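Local structure of mannan endo-1,4-beta-mannosidase (Cryptopygus antarcticus, 4OOU) at residues T101-D104 and L109-D112; A159-V164 and H230-K235. The protein hydrolyses internal beta-1,4-mannosidic linkages of mannans, galactomannans and glucomannans, cutting mannotetraose and mannopentaose mainly to mannobiose and mannotriose. All blocks are in the same frame, centred on the assembly; numbering follows the deposited sequence.

Contact 1: residues T101-D104 and L109-D112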
ATOM      1  N   THR A 101      -2.839  21.818 -10.117  1.00 42.51           N
ATOM      2  CA  THR A 101      -1.867  22.930 -10.214  1.00 44.60           C
ATOM      3  C   THR A 101      -0.588  22.574  -9.518  1.00 44.01           C
ATOM      4  O   THR A 101       0.484  23.012  -9.921  1.00 50.62           O
ATOM      5  CB  THR A 101      -2.367  24.251  -9.569  1.00 44.70           C
ATOM      6  OG1 THR A 101      -2.547  24.094  -8.148  1.00 41.07           O
ATOM      7  CG2 THR A 101      -3.663  24.687 -10.179  1.00 47.65           C
ATOM      8  N   SER A 102      -0.714  21.813  -8.438  1.00 42.99           N
ATOM      9  CA  SER A 102       0.422  21.507  -7.592  1.00 40.43           C
ATOM     10  C   SER A 102       0.131  20.477  -6.496  1.00 40.95           C
ATOM     11  O   SER A 102      -0.920  19.808  -6.416  1.00 39.01           O
ATOM     12  CB  SER A 102       0.960  22.803  -6.976  1.00 39.95           C
ATOM     13  OG  SER A 102      -0.098  23.622  -6.554  1.00 40.41           O
ATOM     14  N   THR A 103       1.116  20.386  -5.644  1.00 37.95           N
ATOM     15  CA  THR A 103       1.187  19.395  -4.644  1.00 40.91           C
ATOM     16  C   THR A 103       0.141  19.798  -3.570  1.00 41.66           C
ATOM     17  O   THR A 103      -0.757  19.043  -3.235  1.00 39.22           O
ATOM     18  CB  THR A 103       2.691  19.320  -4.241  1.00 42.87           C
ATOM     19  OG1 THR A 103       3.192  17.972  -4.344  1.00 42.74           O
ATOM     20  CG2 THR A 103       2.967  19.947  -2.910  1.00 43.73           C
ATOM     21  N   ASP A 104       0.199  21.025  -3.097  1.00 39.56           N
ATOM     22  CA  ASP A 104      -0.804  21.520  -2.171  1.00 35.54           C
ATOM     23  C   ASP A 104      -0.678  23.039  -2.238  1.00 39.71           C
ATOM     24  O   ASP A 104       0.366  23.533  -2.675  1.00 48.24           O
ATOM     25  CB  ASP A 104      -0.551  20.972  -0.781  1.00 33.78           C
ATOM     26  CG  ASP A 104       0.731  21.475  -0.163  1.00 30.92           C
ATOM     27  OD1 ASP A 104       1.810  21.085  -0.637  1.00 31.33           O
ATOM     28  OD2 ASP A 104       0.670  22.230   0.832  1.00 28.50           O
ATOM     29  N   LEU A 109       3.937  19.931   0.865  1.00 43.09           N
ATOM     30  CA  LEU A 109       3.863  18.453   0.907  1.00 45.51           C
ATOM     31  C   LEU A 109       5.208  17.750   0.828  1.00 44.93           C
ATOM     32  O   LEU A 109       5.489  16.876   1.645  1.00 49.41           O
ATOM     33  CB  LEU A 109       3.003  17.899  -0.234  1.00 43.19           C
ATOM     34  CG  LEU A 109       2.771  16.391  -0.159  1.00 43.61           C
ATOM     35  CD1 LEU A 109       1.382  16.071   0.340  1.00 44.32           C
ATOM     36  CD2 LEU A 109       2.959  15.749  -1.510  1.00 45.54           C
ATOM     37  N   ILE A 110       6.024  18.112  -0.163  1.00 42.44           N
ATOM     38  CA  ILE A 110       7.274  17.395  -0.398  1.00 40.40           C
ATOM     39  C   ILE A 110       8.182  17.524   0.825  1.00 36.91           C
ATOM     40  O   ILE A 110       8.680  16.529   1.319  1.00 32.98           O
ATOM     41  CB  ILE A 110       7.956  17.810  -1.725  1.00 44.41           C
ATOM     42  CG1 ILE A 110       7.047  17.443  -2.907  1.00 46.34           C
ATOM     43  CG2 ILE A 110       9.279  17.089  -1.928  1.00 43.65           C
ATOM     44  CD1 ILE A 110       7.590  17.852  -4.259  1.00 47.69           C
ATOM     45  N   ASN A 111       8.347  18.720   1.372  1.00 37.65           N
ATOM     46  CA  ASN A 111       9.117  18.826   2.626  1.00 39.48           C
ATOM     47  C   ASN A 111       8.487  18.043   3.784  1.00 38.81           C
ATOM     48  O   ASN A 111       9.189  17.367   4.548  1.00 35.61           O
ATOM     49  CB  ASN A 111       9.300  20.284   3.054  1.00 39.56           C
ATOM     50  CG  ASN A 111       9.956  21.116   1.990  1.00 42.61           C
ATOM     51  OD1 ASN A 111      10.881  20.667   1.273  1.00 45.82           O
ATOM     52  ND2 ASN A 111       9.476  22.341   1.857  1.00 42.15           N
ATOM     53  N   ASP A 112       7.168  18.132   3.924  1.00 40.23           N
ATOM     54  CA  ASP A 112       6.494  17.377   4.993  1.00 40.83           C
ATOM     55  C   ASP A 112       6.770  15.898   4.907  1.00 36.41           C
ATOM     56  O   ASP A 112       7.113  15.279   5.909  1.00 33.12           O
ATOM     57  CB  ASP A 112       4.996  17.629   4.963  1.00 44.84           C
ATOM     58  CG  ASP A 112       4.645  18.989   5.456  1.00 44.80           C
ATOM     59  OD1 ASP A 112       5.562  19.697   5.941  1.00 47.60           O
ATOM     60  OD2 ASP A 112       3.461  19.346   5.363  1.00 43.15           O
TER
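Asp-104 reaches across a short turn to the first residue of helix 109-122, where the amide of Leu-109 donates to its carboxylate (N to OD1 2.8 Å, with 154° at the hydrogen). The N-H comes in from above the carboxylate plane, 39° out of it. OD1 also takes the amide of Thr-108, and OD2 takes that of Asn-55, so three backbone N-H groups fix the carboxylate; its CG sits between the backbone N and the carbonyl carbon (chi1 66°), turned to the helix start.

Packing is tight next door. The methyl CG2 of Thr-103 abuts CB of Leu-109 at 3.4 Å, while OG1 lies 3.6 Å from Leu-109 CD2. Across this contact Thr-103 packs as an apolar group: its chi1 is off the staggered positions, and its buried hydroxyl has no polar partner in the model. Leucine suits the other side, where its side chain packs on Thr-103, Phe-53 and Met-163. The contact thins out toward Ile-110, whose CG1 stays 4.1 Å from Thr-103 OG1. The exposed Thr-101 and the partly exposed Ser-102, joined through their hydroxyls, form a classic beta bulge opposite Ala-93.

With an alanine in place of Asp-104, the amides of Leu-109, Thr-108 and Asn-55 would probably lose their common acceptor, leaving the helix start less firmly tied to the turn. A buried carboxylate at the positive end of a helix, with three amide donors, is likely to remain ionised despite the like charge of Asp-112 (OD2 to OD2 6.1 Å), and would then help bind turn and helix.

Contact 2: residues A159-V164 and H230-K235; sequences ALTPMV and HNADSK
In the TIM barrel of this family 5 glycoside hydrolase, two outer helices, 149-167 and 215-232, meet where the second one ends. Val-164 carries the contact: its CG1, anti to the backbone N (chi1 -173°), lies 3.6 Å from CB of Ala-232 and 3.7 Å from CB of Asp-233, so one methyl covers both the last helical residue and the first beyond it. The small side chain of Ala-232 lets the backbones come close, Thr-161 CA being 6.2 Å from Ala-232 CA. Thr-161 adds a looser touch, CG2 to Ala-232 CB at 4.4 Å. A proline suits position 162: CB of Pro-162 points away from the partner, and its N, lacking a hydrogen, marks a helix kink.

Asp-233 offers only its CB to Val-164. Its OD2 receives Lys-235 NZ on the syn side, tilted 31° from the carboxylate plane, in a 2.8 Å salt bridge, and that ammonium also bonds to Lys-168 O and makes a cation-pi interaction with Phe-22. Leu-160 packs on Ile-225 and Ile-229 of helix 215-232, while Met-163 turns to helix 109-122; helix 149-167 thus lies between the two. Strands 173-177 and 238-241, which follow helices 149-167 and 215-232 respectively, pair in parallel in the barrel.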
ATOM      1  N   ALA A 159       2.288  17.345  -9.767  1.00 45.37           N
ATOM      2  CA  ALA A 159       2.405  16.851  -8.407  1.00 41.16           C
ATOM      3  C   ALA A 159       3.339  15.666  -8.372  1.00 39.65           C
ATOM      4  O   ALA A 159       4.375  15.728  -7.724  1.00 42.50           O
ATOM      5  CB  ALA A 159       1.038  16.498  -7.854  1.00 41.80           C
ATOM      6  N   LEU A 160       3.020  14.598  -9.100  1.00 39.15           N
ATOM      7  CA  LEU A 160       3.634  13.279  -8.800  1.00 37.30           C
ATOM      8  C   LEU A 160       5.108  13.140  -9.187  1.00 33.62           C
ATOM      9  O   LEU A 160       5.938  12.846  -8.350  1.00 30.30           O
ATOM     10  CB  LEU A 160       2.803  12.148  -9.395  1.00 39.13           C
ATOM     11  CG  LEU A 160       3.322  10.750  -9.062  1.00 38.59           C
ATOM     12  CD1 LEU A 160       3.088  10.453  -7.603  1.00 37.58           C
ATOM     13  CD2 LEU A 160       2.675   9.720  -9.975  1.00 38.23           C
ATOM     14  N   THR A 161       5.416  13.340 -10.464  1.00 36.25           N
ATOM     15  CA  THR A 161       6.797  13.400 -10.910  1.00 36.92           C
ATOM     16  C   THR A 161       7.647  14.258  -9.924  1.00 36.90           C
ATOM     17  O   THR A 161       8.684  13.807  -9.425  1.00 36.15           O
ATOM     18  CB  THR A 161       6.871  13.878 -12.369  1.00 38.80           C
ATOM     19  OG1 THR A 161       6.149  12.974 -13.224  1.00 39.13           O
ATOM     20  CG2 THR A 161       8.292  13.932 -12.828  1.00 39.53           C
ATOM     21  N   PRO A 162       7.187  15.471  -9.591  1.00 37.89           N
ATOM     22  CA  PRO A 162       8.010  16.227  -8.636  1.00 38.53           C
ATOM     23  C   PRO A 162       8.130  15.583  -7.246  1.00 38.22           C
ATOM     24  O   PRO A 162       9.192  15.694  -6.597  1.00 43.75           O
ATOM     25  CB  PRO A 162       7.325  17.602  -8.551  1.00 37.65           C
ATOM     26  CG  PRO A 162       6.198  17.588  -9.519  1.00 38.10           C
ATOM     27  CD  PRO A 162       6.238  16.323 -10.325  1.00 37.63           C
ATOM     28  N   MET A 163       7.072  14.928  -6.791  1.00 35.74           N
ATOM     29  CA  MET A 163       7.147  14.172  -5.526  1.00 37.36           C
ATOM     30  C   MET A 163       8.149  13.007  -5.631  1.00 36.66           C
ATOM     31  O   MET A 163       8.970  12.784  -4.750  1.00 34.07           O
ATOM     32  CB  MET A 163       5.777  13.608  -5.141  1.00 35.40           C
ATOM     33  CG  MET A 163       4.791  14.608  -4.593  1.00 35.95           C
ATOM     34  SD  MET A 163       3.303  13.670  -4.148  1.00 41.24           S
ATOM     35  CE  MET A 163       2.358  14.126  -5.559  1.00 39.64           C
ATOM     36  N   VAL A 164       8.090  12.276  -6.737  1.00 37.74           N
ATOM     37  CA  VAL A 164       8.981  11.152  -6.916  1.00 38.92           C
ATOM     38  C   VAL A 164      10.422  11.624  -6.963  1.00 39.54           C
ATOM     39  O   VAL A 164      11.304  10.979  -6.397  1.00 39.06           O
ATOM     40  CB  VAL A 164       8.686  10.358  -8.211  1.00 43.67           C
ATOM     41  CG1 VAL A 164       9.551   9.099  -8.244  1.00 45.81           C
ATOM     42  CG2 VAL A 164       7.200   9.985  -8.314  1.00 45.99           C
ATOM     43  N   HIS A 230       7.885   5.007 -12.118  1.00 42.33           N
ATOM     44  CA  HIS A 230       9.033   4.293 -12.637  1.00 43.24           C
ATOM     45  C   HIS A 230       9.836   5.207 -13.563  1.00 41.17           C
ATOM     46  O   HIS A 230      11.047   5.218 -13.475  1.00 41.35           O
ATOM     47  CB  HIS A 230       8.615   3.007 -13.366  1.00 43.44           C
ATOM     48  CG  HIS A 230       8.021   1.954 -12.470  1.00 41.70           C
ATOM     49  ND1 HIS A 230       8.681   1.451 -11.367  1.00 40.38           N
ATOM     50  CD2 HIS A 230       6.843   1.282 -12.539  1.00 40.04           C
ATOM     51  CE1 HIS A 230       7.926   0.531 -10.789  1.00 41.90           C
ATOM     52  NE2 HIS A 230       6.811   0.399 -11.488  1.00 37.21           N
ATOM     53  N   ASN A 231       9.171   5.983 -14.423  1.00 40.55           N
ATOM     54  CA  ASN A 231       9.889   6.943 -15.299  1.00 43.19           C
ATOM     55  C   ASN A 231      10.858   7.824 -14.489  1.00 44.62           C
ATOM     56  O   ASN A 231      11.990   8.062 -14.883  1.00 41.58           O
ATOM     57  CB  ASN A 231       8.931   7.863 -16.103  1.00 39.74           C
ATOM     58  CG  ASN A 231       8.200   7.142 -17.246  1.00 37.48           C
ATOM     59  OD1 ASN A 231       7.076   7.501 -17.589  1.00 36.87           O
ATOM     60  ND2 ASN A 231       8.810   6.118 -17.807  1.00 36.16           N
ATOM     61  N   ALA A 232      10.390   8.285 -13.345  1.00 46.79           N
ATOM     62  CA  ALA A 232      11.129   9.232 -12.537  1.00 47.85           C
ATOM     63  C   ALA A 232      12.167   8.548 -11.647  1.00 45.23           C
ATOM     64  O   ALA A 232      13.255   9.092 -11.436  1.00 44.96           O
ATOM     65  CB  ALA A 232      10.147  10.057 -11.691  1.00 47.47           C
ATOM     66  N   ASP A 233      11.787   7.395 -11.087  1.00 49.64           N
ATOM     67  CA  ASP A 233      12.646   6.564 -10.204  1.00 47.61           C
ATOM     68  C   ASP A 233      12.600   5.106 -10.630  1.00 44.68           C
ATOM     69  O   ASP A 233      11.630   4.401 -10.358  1.00 44.97           O
ATOM     70  CB  ASP A 233      12.253   6.692  -8.724  1.00 45.13           C
ATOM     71  CG  ASP A 233      13.059   5.763  -7.824  1.00 45.20           C
ATOM     72  OD1 ASP A 233      14.157   5.319  -8.245  1.00 44.50           O
ATOM     73  OD2 ASP A 233      12.602   5.477  -6.691  1.00 45.04           O
ATOM     74  N   SER A 234      13.656   4.674 -11.312  1.00 45.42           N
ATOM     75  CA  SER A 234      13.634   3.399 -12.020  1.00 45.53           C
ATOM     76  C   SER A 234      13.487   2.272 -11.018  1.00 45.56           C
ATOM     77  O   SER A 234      12.738   1.343 -11.285  1.00 51.54           O
ATOM     78  CB  SER A 234      14.899   3.188 -12.889  1.00 41.81           C
ATOM     79  OG  SER A 234      16.082   3.287 -12.110  1.00 37.93           O
ATOM     80  N   LYS A 235      14.189   2.360  -9.880  1.00 41.34           N
ATOM     81  CA  LYS A 235      14.131   1.301  -8.840  1.00 42.32           C
ATOM     82  C   LYS A 235      12.960   1.372  -7.839  1.00 41.33           C
ATOM     83  O   LYS A 235      12.856   0.515  -6.952  1.00 41.74           O
ATOM     84  CB  LYS A 235      15.445   1.208  -8.037  1.00 41.65           C
ATOM     85  CG  LYS A 235      15.920   2.482  -7.364  1.00 39.25           C
ATOM     86  CD  LYS A 235      14.999   3.084  -6.331  1.00 39.83           C
ATOM     87  CE  LYS A 235      15.711   4.234  -5.623  1.00 38.83           C
ATOM     88  NZ  LYS A 235      14.810   5.176  -4.937  1.00 36.25           N
TER

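In the fold
Contact 1 closes before contact 2 opens along the chain, and their centres lie about 14 Å apart on the same side of the chain's centre. Helix 149-167 joins them through Met-163, whose SD is 3.4 Å from Leu-109 CD2, while the methyl CD1 of Ile-110 rests 3.6 Å from Pro-162 O. Three successive long helices, 109-122, 149-167 and 215-232, are thereby packed side by side outside the parallel strands. Contact 1 fixes the start of the first of them, about 10 Å from the substrate-binding Trp-83, measured between the side chains of Leu-109 and Trp-83; contact 2 packs the end of the third against helix 149-167, away from the annotated sites.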